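Local atomic coordinates of 2S Albumin protein (Dolichos, PDB entry 6IX1), a protein that is a 2S albumin seed protein with a four-bladed hemopexin-type beta-propeller fold, whose physiological role, probably in seed storage or ligand binding, is not established. Residues Ala58-Asp63 / Val75-Gln80; Pro181-Phe186 / Ile194-Gly199. All coordinates share one frame; numbering follows the deposited sequence.

Contact 1: Ala58-Asp63 / Val75-Gln80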
loop_
_atom_site.group_PDB
_atom_site.type_symbol
_atom_site.label_atom_id
_atom_site.label_comp_id
_atom_site.label_asym_id
_atom_site.label_seq_id
_atom_site.Cartn_x
_atom_site.Cartn_y
_atom_site.Cartn_z
ATOM N N ALA A 58 13.567 -5.896 5.124
ATOM C CA ALA A 58 13.398 -7.240 5.681
ATOM C C ALA A 58 13.206 -7.154 7.200
ATOM O O ALA A 58 12.351 -7.839 7.794
ATOM C CB ALA A 58 14.597 -8.101 5.366
ATOM N N GLU A 59 14.042 -6.345 7.869
ATOM C CA GLU A 59 14.019 -6.217 9.335
ATOM C C GLU A 59 14.237 -4.745 9.643
ATOM O O GLU A 59 15.333 -4.279 9.399
ATOM C CB GLU A 59 15.062 -7.113 10.027
ATOM C CG GLU A 59 14.895 -8.603 9.796
ATOM C CD GLU A 59 13.863 -9.490 10.530
ATOM O OE1 GLU A 59 13.445 -9.250 11.743
ATOM O OE2 GLU A 59 13.579 -10.575 9.994
ATOM N N PRO A 60 13.246 -4.011 10.145
ATOM C CA PRO A 60 12.038 -4.555 10.751
ATOM C C PRO A 60 10.850 -4.844 9.817
ATOM O O PRO A 60 9.905 -5.502 10.197
ATOM C CB PRO A 60 11.629 -3.425 11.684
ATOM C CG PRO A 60 12.068 -2.161 10.964
ATOM C CD PRO A 60 13.427 -2.567 10.436
ATOM N N GLY A 61 10.993 -4.457 8.553
ATOM C CA GLY A 61 10.028 -4.848 7.522
ATOM C C GLY A 61 9.537 -3.631 6.751
ATOM O O GLY A 61 9.985 -2.536 6.964
ATOM N N ILE A 62 8.585 -3.864 5.884
ATOM C CA ILE A 62 8.024 -2.879 4.949
ATOM C C ILE A 62 6.792 -2.231 5.592
ATOM O O ILE A 62 5.864 -2.920 5.977
ATOM C CB ILE A 62 7.701 -3.562 3.616
ATOM C CG1 ILE A 62 8.964 -4.040 2.932
ATOM C CG2 ILE A 62 6.862 -2.671 2.723
ATOM C CD1 ILE A 62 8.747 -4.944 1.733
ATOM N N ASP A 63 6.873 -0.890 5.718
ATOM C CA ASP A 63 5.809 -0.121 6.400
ATOM C C ASP A 63 4.993 0.735 5.447
ATOM O O ASP A 63 4.052 1.423 5.880
ATOM C CB ASP A 63 6.295 0.708 7.589
ATOM C CG ASP A 63 7.317 1.762 7.237
ATOM O OD1 ASP A 63 7.357 2.124 6.036
ATOM O OD2 ASP A 63 7.864 2.341 8.184
ATOM N N VAL A 75 8.959 0.226 -2.085
ATOM C CA VAL A 75 8.767 -0.184 -0.693
ATOM C C VAL A 75 9.507 0.753 0.227
ATOM O O VAL A 75 10.455 1.437 -0.219
ATOM C CB VAL A 75 9.263 -1.634 -0.544
ATOM C CG1 VAL A 75 8.446 -2.590 -1.389
ATOM C CG2 VAL A 75 10.736 -1.870 -0.862
ATOM N N PHE A 76 9.031 0.837 1.444
ATOM C CA PHE A 76 9.463 1.815 2.448
ATOM C C PHE A 76 9.671 1.113 3.781
ATOM O O PHE A 76 8.965 0.143 4.054
ATOM C CB PHE A 76 8.392 2.897 2.635
ATOM C CG PHE A 76 8.088 3.732 1.402
ATOM C CD1 PHE A 76 7.318 3.238 0.357
ATOM C CD2 PHE A 76 8.707 4.959 1.219
ATOM C CE1 PHE A 76 7.115 3.957 -0.810
ATOM C CE2 PHE A 76 8.540 5.632 0.034
ATOM C CZ PHE A 76 7.731 5.161 -0.983
ATOM N N SER A 77 10.560 1.635 4.599
ATOM C CA SER A 77 10.780 1.218 5.985
ATOM C C SER A 77 11.343 2.459 6.708
ATOM O O SER A 77 12.478 2.813 6.463
ATOM C CB SER A 77 11.698 0.065 6.114
ATOM O OG SER A 77 11.814 -0.352 7.458
ATOM N N GLY A 78 10.514 3.086 7.517
ATOM C CA GLY A 78 10.918 4.369 8.125
ATOM C C GLY A 78 11.250 5.364 7.037
ATOM O O GLY A 78 10.485 5.555 6.128
ATOM N N SER A 79 12.398 6.005 7.148
ATOM C CA SER A 79 12.803 7.008 6.135
ATOM C C SER A 79 13.421 6.392 4.889
ATOM O O SER A 79 13.782 7.155 4.039
ATOM C CB SER A 79 13.711 8.088 6.692
ATOM O OG SER A 79 14.974 7.574 7.110
ATOM N N GLN A 80 13.615 5.071 4.884
ATOM C CA GLN A 80 14.285 4.415 3.762
ATOM C C GLN A 80 13.254 3.964 2.733
ATOM O O GLN A 80 12.105 3.602 3.088
ATOM C CB GLN A 80 15.078 3.211 4.210
ATOM C CG GLN A 80 16.265 3.612 5.072
ATOM C CD GLN A 80 17.145 2.440 5.418
ATOM O OE1 GLN A 80 17.257 2.078 6.584
ATOM N NE2 GLN A 80 17.800 1.880 4.411
HETATM O O HOH W 1 7.845 4.879 5.695
#

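Contact 2: Pro181-Phe186 / Ile194-Gly199. With SO4 (sulfate ion), chain E; SO4 (sulfate ion), chain D.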
loop_
_atom_site.group_PDB
_atom_site.type_symbol
_atom_site.label_atom_id
_atom_site.label_comp_id
_atom_site.label_asym_id
_atom_site.label_seq_id
_atom_site.Cartn_x
_atom_site.Cartn_y
_atom_site.Cartn_z
ATOM N N PRO A 181 -12.465 1.343 -10.509
ATOM C CA PRO A 181 -11.457 2.121 -9.787
ATOM C C PRO A 181 -11.634 1.942 -8.282
ATOM O O PRO A 181 -11.874 2.872 -7.504
ATOM C CB PRO A 181 -11.884 3.521 -10.158
ATOM C CG PRO A 181 -13.388 3.459 -10.158
ATOM C CD PRO A 181 -13.755 2.045 -10.554
ATOM N N GLU A 182 -11.554 0.697 -7.849
ATOM C CA GLU A 182 -11.711 0.373 -6.424
ATOM C C GLU A 182 -10.336 0.370 -5.729
ATOM O O GLU A 182 -9.296 0.124 -6.331
ATOM C CB GLU A 182 -12.470 -0.915 -6.196
ATOM C CG GLU A 182 -13.831 -0.874 -6.791
ATOM C CD GLU A 182 -14.750 -2.054 -6.556
ATOM O OE1 GLU A 182 -14.339 -3.052 -5.959
ATOM O OE2 GLU A 182 -15.909 -1.934 -7.056
ATOM N N ALA A 183 -10.393 0.569 -4.430
ATOM C CA ALA A 183 -9.217 0.507 -3.568
ATOM C C ALA A 183 -9.619 0.027 -2.202
ATOM O O ALA A 183 -10.761 0.245 -1.806
ATOM C CB ALA A 183 -8.542 1.839 -3.468
ATOM N N TYR A 184 -8.676 -0.570 -1.483
ATOM C CA TYR A 184 -8.898 -1.057 -0.118
ATOM C C TYR A 184 -8.041 -0.196 0.813
ATOM O O TYR A 184 -6.855 -0.026 0.565
ATOM C CB TYR A 184 -8.474 -2.512 0.011
ATOM C CG TYR A 184 -9.352 -3.444 -0.711
ATOM C CD1 TYR A 184 -9.131 -3.751 -2.032
ATOM C CD2 TYR A 184 -10.456 -4.006 -0.098
ATOM C CE1 TYR A 184 -10.019 -4.568 -2.723
ATOM C CE2 TYR A 184 -11.339 -4.818 -0.782
ATOM C CZ TYR A 184 -11.083 -5.177 -2.089
ATOM O OH TYR A 184 -11.935 -5.967 -2.810
ATOM N N LEU A 185 -8.687 0.302 1.873
ATOM C CA LEU A 185 -7.982 1.147 2.882
ATOM C C LEU A 185 -8.086 0.352 4.207
ATOM O O LEU A 185 -9.138 -0.154 4.570
ATOM C CB LEU A 185 -8.683 2.507 3.066
ATOM C CG LEU A 185 -8.997 3.271 1.784
ATOM C CD1 LEU A 185 -9.644 4.589 2.195
ATOM C CD2 LEU A 185 -7.712 3.573 1.001
ATOM N N PHE A 186 -6.963 0.292 4.879
ATOM C CA PHE A 186 -6.864 -0.440 6.148
ATOM C C PHE A 186 -6.395 0.523 7.255
ATOM O O PHE A 186 -5.532 1.336 7.044
ATOM C CB PHE A 186 -5.808 -1.552 6.041
ATOM C CG PHE A 186 -6.115 -2.587 4.999
ATOM C CD1 PHE A 186 -5.765 -2.444 3.703
ATOM C CD2 PHE A 186 -6.846 -3.684 5.316
ATOM C CE1 PHE A 186 -6.127 -3.399 2.755
ATOM C CE2 PHE A 186 -7.281 -4.655 4.435
ATOM C CZ PHE A 186 -6.887 -4.502 3.129
ATOM N N ILE A 194 -13.352 1.325 -1.291
ATOM C CA ILE A 194 -13.874 2.553 -1.914
ATOM C C ILE A 194 -13.804 2.392 -3.429
ATOM O O ILE A 194 -12.996 1.702 -3.960
ATOM C CB ILE A 194 -13.098 3.804 -1.429
ATOM C CG1 ILE A 194 -11.666 3.809 -1.943
ATOM C CG2 ILE A 194 -13.224 3.949 0.073
ATOM C CD1 ILE A 194 -11.001 5.182 -1.698
ATOM N N LYS A 195 -14.632 3.192 -4.083
ATOM C CA LYS A 195 -14.543 3.524 -5.509
ATOM C C LYS A 195 -14.044 4.975 -5.520
ATOM O O LYS A 195 -14.730 5.832 -5.051
ATOM C CB LYS A 195 -15.883 3.405 -6.214
ATOM C CG LYS A 195 -15.897 3.620 -7.689
ATOM C CD LYS A 195 -17.282 3.362 -8.264
ATOM C CE LYS A 195 -17.245 3.398 -9.778
ATOM N NZ LYS A 195 -18.552 3.643 -10.418
ATOM N N PHE A 196 -12.859 5.194 -6.040
ATOM C CA PHE A 196 -12.244 6.517 -5.998
ATOM C C PHE A 196 -12.317 7.169 -7.352
ATOM O O PHE A 196 -12.312 6.497 -8.379
ATOM C CB PHE A 196 -10.829 6.510 -5.413
ATOM C CG PHE A 196 -9.771 5.822 -6.233
ATOM C CD1 PHE A 196 -9.602 4.432 -6.197
ATOM C CD2 PHE A 196 -8.994 6.509 -7.110
ATOM C CE1 PHE A 196 -8.666 3.783 -7.002
ATOM C CE2 PHE A 196 -8.048 5.880 -7.864
ATOM C CZ PHE A 196 -7.909 4.513 -7.864
ATOM N N THR A 197 -12.320 8.508 -7.309
ATOM C CA THR A 197 -12.560 9.364 -8.487
ATOM C C THR A 197 -11.487 10.447 -8.552
ATOM O O THR A 197 -11.653 11.554 -8.001
ATOM C CB THR A 197 -13.955 9.967 -8.473
ATOM O OG1 THR A 197 -14.129 10.787 -7.319
ATOM C CG2 THR A 197 -15.027 8.914 -8.549
ATOM N N PRO A 198 -10.358 10.226 -9.266
ATOM C CA PRO A 198 -9.300 11.236 -9.283
ATOM C C PRO A 198 -9.825 12.560 -9.857
ATOM O O PRO A 198 -10.523 12.603 -10.856
ATOM C CB PRO A 198 -8.213 10.624 -10.129
ATOM C CG PRO A 198 -8.430 9.170 -9.826
ATOM C CD PRO A 198 -9.931 8.969 -9.895
ATOM N N GLY A 199 -9.502 13.647 -9.173
ATOM C CA GLY A 199 -9.873 15.010 -9.543
ATOM C C GLY A 199 -11.281 15.399 -9.147
ATOM O O GLY A 199 -11.653 16.523 -9.458
HETATM S S SO4 E . -7.717 13.274 -5.971
HETATM O O1 SO4 E . -6.915 12.777 -7.157
HETATM O O2 SO4 E . -8.421 12.008 -5.750
HETATM O O3 SO4 E . -8.478 14.263 -6.539
HETATM O O4 SO4 E . -6.765 13.687 -5.016
HETATM S S SO4 D . -14.424 -6.913 -0.062
HETATM O O1 SO4 D . -15.478 -7.861 0.033
HETATM O O2 SO4 D . -14.107 -6.803 -1.445
HETATM O O3 SO4 D . -13.312 -7.355 0.607
HETATM O O4 SO4 D . -14.773 -5.627 0.471
#

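Contact 1: Ala58-Asp63 / Val75-Gln80
Asp63 N donates to Phe76 O over 2.9 Å with an N-H...O angle of 158°, joining the end of the loop 58-63 to strand 72-77, although the two touching runs head in directions 111° apart. The same carbonyl oxygen also receives the CA-H of Ile62, with Ile62 CA 3.3 Å from Phe76 O. The Asp63 carboxylate, swung between its own backbone N and carbonyl carbon (chi1 61°), reaches along to the turn beyond the strand. There Gly78 N donates to Asp63 OD2 over 2.8 Å, coming from above the carboxylate plane, while a water lies 2.8 Å from both Asp63 OD1 and Gly78 O. Gly78 is the second residue of a type II' turn, Ser77 to Gln80, that links strands 72-77 and 80-85 in one blade of the hemopexin propeller; its positive phi suits glycine. Asp63 thus ties the loop leading into the blade's first strand, 64-67, to this hairpin tip. Ser77 OG lies 2.9 Å from Gly61 O and is also hydrogen-bonded with Ala56 O. On the apolar side, the Ile62 and Val75 side chains cross obliquely, with Ile62 CD1 3.9 Å from Val75 CG1, and Phe57 packs on both.

Contact 2: Pro181-Phe186 / Ile194-Gly199
Ala183 and Ile194 form an antiparallel hydrogen-bonded pair, each backbone N donating to the other's carbonyl O, and Phe196 N extends the ladder with a 165° bond to Pro181 O. Beyond this bond the Phe196 side chain brings its ring up to the partner segment. Its CB sets CG between the backbone N and the carbonyl carbon (chi1 68°), which brings CG to 3.8 Å from Pro181 O. CD1 comes closer, 3.1 Å from Pro181 O, and also packs 3.9 Å from Ala183 CB. Farther out, CE1 stays 3.4 Å from Pro181 O, Glu182 O lies at the ring edge in its plane, and the ring meets Phe122 edge-to-face. These segments belong to the hairpin of strands 182-187 and 190-195, the middle pair of a four-stranded blade in the hemopexin propeller. On the face shared by Ala183 and Ile194, Ile194 CG1 lies 4.0 Å from Ala183 CB, and the Ile194 and Leu185 side chains cross at about a right angle, their CD1 atoms in contact. On the other face, the extended Lys195 chain passes across the Pro181 ring, Lys195 CG 3.5 Å from Pro181 CG, while Glu182 OE1 forms a salt bridge with Arg193. Tyr184 OH donates to sulfate D O2 over 2.7 Å, the sulfate sulfur lying in the ring plane at its edge. A phenylalanine in place of Tyr184 would probably leave that sulfate oxygen without its hydroxyl donor. At the far end, Gly199 N donates to O3 of sulfate E over 2.9 Å.

Contacts 1 and 2 share no strand or sheet: they lie in two different blades, on opposite sides of the chain's centre, with centres about 24 Å apart and nearest atoms about 10 Å apart. Both are largely buried, yet each has an exposed rim, at Pro60 in contact 1 and at Lys195 in contact 2. Contact 2 pairs neighbouring strands of a hairpin, so regular backbone bonds and apolar packing dominate. Contact 1 instead fastens an irregular loop to a strand end and its turn, and there a carboxylate, a serine hydroxyl and a water do much of the joining. Sulfate ions, probably from the crystallisation liquor, are bound at contact 2.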